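Local coordinates for protein 5'-Methylthioadenosine Nucleosidase (Arabidopsis thaliana, PDB 3LGS) that is a nucleosidase by name, built on the phosphorylase-superfamily fold, and holds adenine or S-adenosyl-L-homocysteine in a single pocket, at residues Asp129-Ser134 / Lys221-Leu226; Gly173-Gly178 / Leu198-Gly203. All blocks are in the same frame, centred on the assembly; numbering follows the deposited sequence.

Interaction 1 (Asp129-Ser134 / Lys221-Leu226); sequences DVFLVS and KAVTDL. With SAH (S-adenosyl-L-homocysteine), chain E; ADE (adenine), chain F.
An antiparallel ladder pairs Val130 with Ala222 and Phe131 with Lys221 in the curled sheet that ends at the adenine pocket. Phe131 and Lys221 form the hydrogen-bonded pair: Phe131 N meets Lys221 O at 2.8 Å in a nearly straight bond (175°), and Lys221 N returns to Phe131 O at 3.2 Å. Val223 N adds a bond to Asp129 O, 2.9 Å long. In the non-hydrogen-bonded pair, Val130 CG2 lies 3.9 Å from Ala222 CB, and both side chains face helix 233-259. On the other face Val223 CG2 reaches the Phe131 ring obliquely at CE1 (3.9 Å). Lys221 CG, turned opposite its own carbonyl carbon (chi1 -59°), lies 3.7 Å from Val133 CG2; the bend at the next bond takes the rest of the chain away from Val133, to a salt bridge with Asp200. Past the ladder the chain turns a corner at Asp225, whose OD2 lies 2.8 Å from adenine N7 while OD1 sits 3.0 Å from N6. Thr224 OG1 donates to that same OD2 on its anti side, 23° out of the carboxylate plane. Backbone bonds thus fix the strand, and a hydroxyl donor probably restrains the rotation of the carboxylate beside adenine N7 and N6.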
loop_
_atom_site.group_PDB
_atom_site.type_symbol
_atom_site.label_atom_id
_atom_site.label_comp_id
_atom_site.label_asym_id
_atom_site.label_seq_id
_atom_site.Cartn_x
_atom_site.Cartn_y
_atom_site.Cartn_z
ATOM N N ASP A 129 -25.720 4.298 -8.769
ATOM C CA ASP A 129 -25.819 4.667 -7.369
ATOM C C ASP A 129 -24.470 5.204 -6.871
ATOM O O ASP A 129 -23.410 4.654 -7.184
ATOM C CB ASP A 129 -26.244 3.454 -6.525
ATOM C CG ASP A 129 -27.692 3.058 -6.753
ATOM O OD1 ASP A 129 -28.382 3.776 -7.499
ATOM O OD2 ASP A 129 -28.146 2.038 -6.182
ATOM N N VAL A 130 -24.520 6.295 -6.119
ATOM C CA VAL A 130 -23.332 6.818 -5.469
ATOM C C VAL A 130 -23.547 6.655 -3.965
ATOM O O VAL A 130 -24.406 7.312 -3.385
ATOM C CB VAL A 130 -23.077 8.298 -5.820
ATOM C CG1 VAL A 130 -21.799 8.778 -5.149
ATOM C CG2 VAL A 130 -22.978 8.465 -7.337
ATOM N N PHE A 131 -22.791 5.750 -3.356
ATOM C CA PHE A 131 -23.010 5.366 -1.972
ATOM C C PHE A 131 -22.179 6.187 -1.002
ATOM O O PHE A 131 -21.139 6.740 -1.374
ATOM C CB PHE A 131 -22.597 3.916 -1.784
ATOM C CG PHE A 131 -23.665 2.922 -2.087
ATOM C CD1 PHE A 131 -24.061 2.666 -3.403
ATOM C CD2 PHE A 131 -24.224 2.171 -1.065
ATOM C CE1 PHE A 131 -25.027 1.720 -3.670
ATOM C CE2 PHE A 131 -25.182 1.221 -1.338
ATOM C CZ PHE A 131 -25.587 1.007 -2.642
ATOM N N LEU A 132 -22.661 6.242 0.237
ATOM C CA LEU A 132 -21.879 6.733 1.357
ATOM C C LEU A 132 -21.462 5.547 2.242
ATOM O O LEU A 132 -22.303 4.846 2.827
ATOM C CB LEU A 132 -22.673 7.759 2.175
ATOM C CG LEU A 132 -21.925 8.441 3.329
ATOM C CD1 LEU A 132 -20.925 9.450 2.774
ATOM C CD2 LEU A 132 -22.901 9.119 4.293
ATOM N N VAL A 133 -20.160 5.331 2.355
ATOM C CA VAL A 133 -19.647 4.176 3.089
ATOM C C VAL A 133 -19.740 4.356 4.595
ATOM O O VAL A 133 -19.346 5.389 5.141
ATOM C CB VAL A 133 -18.190 3.834 2.657
ATOM C CG1 VAL A 133 -17.668 2.642 3.424
ATOM C CG2 VAL A 133 -18.131 3.565 1.136
ATOM N N SER A 134 -20.277 3.337 5.257
ATOM C CA SER A 134 -20.432 3.343 6.702
ATOM C C SER A 134 -19.134 2.869 7.342
ATOM O O SER A 134 -18.624 3.502 8.266
ATOM C CB SER A 134 -21.589 2.422 7.103
ATOM O OG SER A 134 -21.432 1.138 6.500
ATOM N N LYS A 221 -18.560 6.265 -3.284
ATOM C CA LYS A 221 -18.311 5.122 -4.143
ATOM C C LYS A 221 -19.493 4.927 -5.113
ATOM O O LYS A 221 -20.631 4.675 -4.709
ATOM C CB LYS A 221 -18.097 3.857 -3.280
ATOM C CG LYS A 221 -16.915 3.959 -2.283
ATOM C CD LYS A 221 -15.586 3.963 -3.047
ATOM C CE LYS A 221 -14.387 4.223 -2.180
ATOM N NZ LYS A 221 -13.136 4.124 -2.998
ATOM N N ALA A 222 -19.205 5.059 -6.396
ATOM C CA ALA A 222 -20.215 5.035 -7.440
ATOM C C ALA A 222 -20.129 3.697 -8.168
ATOM O O ALA A 222 -19.063 3.322 -8.668
ATOM C CB ALA A 222 -19.967 6.187 -8.398
ATOM N N VAL A 223 -21.244 2.978 -8.204
ATOM C CA VAL A 223 -21.324 1.610 -8.734
ATOM C C VAL A 223 -21.261 1.553 -10.264
ATOM O O VAL A 223 -22.173 2.050 -10.945
ATOM C CB VAL A 223 -22.638 0.913 -8.259
ATOM C CG1 VAL A 223 -22.690 -0.535 -8.714
ATOM C CG2 VAL A 223 -22.781 0.992 -6.770
ATOM N N THR A 224 -20.207 0.927 -10.801
ATOM C CA THR A 224 -20.061 0.786 -12.260
ATOM C C THR A 224 -20.494 -0.576 -12.789
ATOM O O THR A 224 -20.748 -0.729 -13.993
ATOM C CB THR A 224 -18.609 1.085 -12.761
ATOM O OG1 THR A 224 -17.657 0.316 -12.029
ATOM C CG2 THR A 224 -18.264 2.556 -12.645
ATOM N N ASP A 225 -20.541 -1.566 -11.894
ATOM C CA ASP A 225 -20.822 -2.952 -12.278
ATOM C C ASP A 225 -21.348 -3.759 -11.106
ATOM O O ASP A 225 -20.967 -3.517 -9.943
ATOM C CB ASP A 225 -19.553 -3.627 -12.769
ATOM C CG ASP A 225 -18.423 -3.516 -11.768
ATOM O OD1 ASP A 225 -18.271 -4.432 -10.929
ATOM O OD2 ASP A 225 -17.716 -2.492 -11.803
ATOM N N LEU A 226 -22.206 -4.726 -11.428
ATOM C CA LEU A 226 -22.787 -5.634 -10.435
ATOM C C LEU A 226 -21.991 -6.936 -10.329
ATOM O O LEU A 226 -21.942 -7.757 -11.270
ATOM C CB LEU A 226 -24.278 -5.883 -10.720
ATOM C CG LEU A 226 -25.120 -4.591 -10.794
ATOM C CD1 LEU A 226 -26.568 -4.834 -11.307
ATOM C CD2 LEU A 226 -25.134 -3.883 -9.435
HETATM C "C4'" SAH E . -11.374 1.439 -10.406
HETATM O "O4'" SAH E . -12.732 1.446 -9.951
HETATM C "C3'" SAH E . -10.575 0.631 -9.397
HETATM O "O3'" SAH E . -9.502 1.426 -8.869
HETATM C "C2'" SAH E . -11.551 0.257 -8.289
HETATM O "O2'" SAH E . -11.263 1.016 -7.101
HETATM C "C1'" SAH E . -12.930 0.629 -8.790
HETATM N N9 SAH E . -13.801 -0.559 -9.073
HETATM C C8 SAH E . -14.864 -0.561 -9.907
HETATM N N7 SAH E . -15.462 -1.778 -9.944
HETATM C C5 SAH E . -14.786 -2.592 -9.122
HETATM C C6 SAH E . -14.888 -4.016 -8.703
HETATM N N6 SAH E . -15.851 -4.848 -9.186
HETATM N N1 SAH E . -13.970 -4.472 -7.826
HETATM C C2 SAH E . -13.005 -3.676 -7.351
HETATM N N3 SAH E . -12.860 -2.381 -7.684
HETATM C C4 SAH E . -13.698 -1.782 -8.552
HETATM N N9 ADE F . -13.989 -0.835 -9.136
HETATM C C8 ADE F . -15.106 -0.886 -9.926
HETATM N N7 ADE F . -15.685 -2.062 -9.930
HETATM C C5 ADE F . -14.896 -2.832 -9.100
HETATM C C6 ADE F . -14.973 -4.181 -8.694
HETATM N N6 ADE F . -15.928 -5.028 -9.101
HETATM N N1 ADE F . -14.015 -4.631 -7.860
HETATM C C2 ADE F . -13.060 -3.789 -7.469
HETATM N N3 ADE F . -12.889 -2.507 -7.779
HETATM C C4 ADE F . -13.850 -2.087 -8.605
#

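Interaction 2 (Gly173-Gly178 / Leu198-Gly203). With SAH (S-adenosyl-L-homocysteine), chain E; ADE (adenine), chain F.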
loop_
_atom_site.group_PDB
_atom_site.type_symbol
_atom_site.label_atom_id
_atom_site.label_comp_id
_atom_site.label_asym_id
_atom_site.label_seq_id
_atom_site.Cartn_x
_atom_site.Cartn_y
_atom_site.Cartn_z
ATOM N N GLY A 173 -23.644 1.591 3.045
ATOM C CA GLY A 173 -23.228 0.202 3.176
ATOM C C GLY A 173 -21.744 0.038 3.418
ATOM O O GLY A 173 -20.975 1.002 3.317
ATOM N N ARG A 174 -21.346 -1.192 3.733
ATOM C CA ARG A 174 -19.963 -1.533 3.987
ATOM C C ARG A 174 -19.177 -1.623 2.666
ATOM O O ARG A 174 -19.686 -2.135 1.673
ATOM C CB ARG A 174 -19.889 -2.858 4.750
ATOM C CG ARG A 174 -18.474 -3.384 4.959
ATOM C CD ARG A 174 -18.411 -4.488 6.039
ATOM N NE ARG A 174 -18.662 -3.951 7.379
ATOM C CZ ARG A 174 -18.742 -4.680 8.499
ATOM N NH1 ARG A 174 -18.595 -5.992 8.456
ATOM N NH2 ARG A 174 -18.960 -4.086 9.678
ATOM N N LEU A 175 -17.945 -1.116 2.670
ATOM C CA LEU A 175 -17.040 -1.273 1.531
ATOM C C LEU A 175 -15.981 -2.326 1.823
ATOM O O LEU A 175 -15.403 -2.350 2.910
ATOM C CB LEU A 175 -16.379 0.067 1.163
ATOM C CG LEU A 175 -15.311 0.086 0.056
ATOM C CD1 LEU A 175 -15.911 -0.009 -1.323
ATOM C CD2 LEU A 175 -14.464 1.341 0.155
ATOM N N SER A 176 -15.721 -3.186 0.843
ATOM C CA SER A 176 -14.643 -4.162 0.945
ATOM C C SER A 176 -13.541 -3.945 -0.101
ATOM O O SER A 176 -13.800 -4.037 -1.308
ATOM C CB SER A 176 -15.208 -5.577 0.849
ATOM O OG SER A 176 -14.206 -6.505 1.201
ATOM N N THR A 177 -12.310 -3.711 0.374
ATOM C CA THR A 177 -11.145 -3.337 -0.468
ATOM C C THR A 177 -10.152 -4.473 -0.762
ATOM O O THR A 177 -9.888 -5.315 0.095
ATOM C CB THR A 177 -10.354 -2.181 0.200
ATOM O OG1 THR A 177 -11.192 -1.015 0.295
ATOM C CG2 THR A 177 -9.061 -1.837 -0.590
ATOM N N GLY A 178 -9.594 -4.458 -1.972
ATOM C CA GLY A 178 -8.637 -5.445 -2.434
ATOM C C GLY A 178 -7.975 -4.974 -3.722
ATOM O O GLY A 178 -8.550 -4.179 -4.478
ATOM N N LEU A 198 -20.407 -2.970 -1.211
ATOM C CA LEU A 198 -19.526 -2.368 -2.216
ATOM C C LEU A 198 -18.126 -2.993 -2.224
ATOM O O LEU A 198 -17.604 -3.326 -1.168
ATOM C CB LEU A 198 -19.422 -0.867 -1.954
ATOM C CG LEU A 198 -20.735 -0.088 -1.818
ATOM C CD1 LEU A 198 -20.516 1.285 -1.170
ATOM C CD2 LEU A 198 -21.462 0.081 -3.162
ATOM N N LYS A 199 -17.528 -3.109 -3.407
ATOM C CA LYS A 199 -16.167 -3.647 -3.616
ATOM C C LYS A 199 -15.286 -2.655 -4.412
ATOM O O LYS A 199 -15.676 -2.186 -5.492
ATOM C CB LYS A 199 -16.265 -4.990 -4.351
ATOM C CG LYS A 199 -14.956 -5.704 -4.630
ATOM C CD LYS A 199 -15.190 -7.009 -5.362
ATOM C CE LYS A 199 -13.879 -7.737 -5.639
ATOM N NZ LYS A 199 -12.991 -6.983 -6.606
ATOM N N ASP A 200 -14.103 -2.324 -3.887
ATOM C CA ASP A 200 -13.239 -1.359 -4.561
ATOM C C ASP A 200 -11.770 -1.753 -4.442
ATOM O O ASP A 200 -11.471 -2.859 -3.991
ATOM C CB ASP A 200 -13.495 0.061 -4.037
ATOM C CG ASP A 200 -12.708 0.373 -2.793
ATOM O OD1 ASP A 200 -12.454 -0.563 -1.988
ATOM O OD2 ASP A 200 -12.326 1.555 -2.633
ATOM N N MET A 201 -10.860 -0.859 -4.846
ATOM C CA MET A 201 -9.426 -1.165 -4.837
ATOM C C MET A 201 -8.491 -0.279 -3.974
ATOM O O MET A 201 -7.273 -0.460 -4.036
ATOM C CB MET A 201 -8.912 -1.254 -6.277
ATOM C CG MET A 201 -9.520 -2.404 -7.089
ATOM S SD MET A 201 -9.177 -2.312 -8.864
ATOM C CE MET A 201 -7.398 -2.531 -8.837
ATOM N N GLU A 202 -9.035 0.643 -3.166
ATOM C CA GLU A 202 -8.197 1.544 -2.363
ATOM C C GLU A 202 -8.771 1.882 -0.986
ATOM O O GLU A 202 -8.024 2.157 -0.042
ATOM C CB GLU A 202 -7.892 2.846 -3.135
ATOM C CG GLU A 202 -9.031 3.883 -3.202
ATOM C CD GLU A 202 -9.723 3.932 -4.554
ATOM O OE1 GLU A 202 -9.401 3.099 -5.423
ATOM O OE2 GLU A 202 -10.587 4.812 -4.757
ATOM N N GLY A 203 -10.094 1.887 -0.889
ATOM C CA GLY A 203 -10.802 2.394 0.284
ATOM C C GLY A 203 -10.246 2.108 1.667
ATOM O O GLY A 203 -10.052 3.029 2.471
HETATM C "C4'" SAH E . -11.374 1.439 -10.406
HETATM O "O4'" SAH E . -12.732 1.446 -9.951
HETATM C "C3'" SAH E . -10.575 0.631 -9.397
HETATM O "O3'" SAH E . -9.502 1.426 -8.869
HETATM C "C2'" SAH E . -11.551 0.257 -8.289
HETATM O "O2'" SAH E . -11.263 1.016 -7.101
HETATM C "C1'" SAH E . -12.930 0.629 -8.790
HETATM N N9 SAH E . -13.801 -0.559 -9.073
HETATM C C8 SAH E . -14.864 -0.561 -9.907
HETATM N N7 SAH E . -15.462 -1.778 -9.944
HETATM C C5 SAH E . -14.786 -2.592 -9.122
HETATM C C6 SAH E . -14.888 -4.016 -8.703
HETATM N N6 SAH E . -15.851 -4.848 -9.186
HETATM N N1 SAH E . -13.970 -4.472 -7.826
HETATM C C2 SAH E . -13.005 -3.676 -7.351
HETATM N N3 SAH E . -12.860 -2.381 -7.684
HETATM C C4 SAH E . -13.698 -1.782 -8.552
HETATM N N9 ADE F . -13.989 -0.835 -9.136
HETATM C C8 ADE F . -15.106 -0.886 -9.926
HETATM N N7 ADE F . -15.685 -2.062 -9.930
HETATM C C5 ADE F . -14.896 -2.832 -9.100
HETATM C C6 ADE F . -14.973 -4.181 -8.694
HETATM N N6 ADE F . -15.928 -5.028 -9.101
HETATM N N1 ADE F . -14.015 -4.631 -7.860
HETATM C C2 ADE F . -13.060 -3.789 -7.469
HETATM N N3 ADE F . -12.889 -2.507 -7.779
HETATM C C4 ADE F . -13.850 -2.087 -8.605
#
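Leu198, Leu175 and Asp200 have more surface buried here than any other residues of this parallel pairing, in which one leucine lies beside the other and the aspartate follows two residues further along the second strand. Leu175 CD1 rests 3.7 Å from Leu198 CB, and the same methyl reaches Asp200 CG at 3.5 Å, the leucine crossing the aspartate side chain at about a right angle. CD2 touches both the carboxylate and the backbone of Gly203, whose CA is 3.8 Å from it. The chi1 of Asp200 (85°) tucks CG over its own backbone, which brings the carboxylate back over strand 172-177. There OD1 accepts a short bond from Thr177 OG1, 2.6 Å away, through its syn lone pair. OD2 takes Gly203 N at 2.9 Å in an Asx motif, with Lys221 as a further partner, so the methyls of Leu175 lie against a buried carboxylate whose two oxygens both have polar partners. Thr177 OG1 in turn accepts from Ala204 N. Backbone bonds hold the register, the shortest being Ser176 N to Leu198 O at 2.8 Å. Just beyond the pairing, Met201 N donates to O2' of S-adenosyl-L-homocysteine at 3.0 Å. Lys199, on the face opposite Leu198 and Asp200, has NZ held by Ser180 O and Asp182 O and lying 2.9 Å from adenine N1. The strands belong to a beta-alpha-beta unit crossing through helix 185-194; strand 130-138 flanks 172-177, helix 203-212 begins after the N-cap residue Glu202, and Thr177 and Glu202 touch helix 92-106.

Overall arrangement
Interactions 1 and 2 illustrate how one curled sheet can shape a ligand pocket from several strand ends. Their centres are 9 Å apart, and along the chain both segments of interaction 2 fall between 129-134 and 221-226. Strand 130-138 pairs with 217-224 in interaction 1 and with 172-177 of interaction 2; strand 110-119 joins 198-200 to 217-224, so the strand pairings run in a closed circuit. Ser134 N probably bonds to Gly173 O, and Phe131 CB packs 3.4 Å from Leu198 CD1 within the curl. Segments 221-226 and 198-203 thus both reach the adenine site, the former through Asp225 at N7 and N6 and the latter through Lys199 at N1.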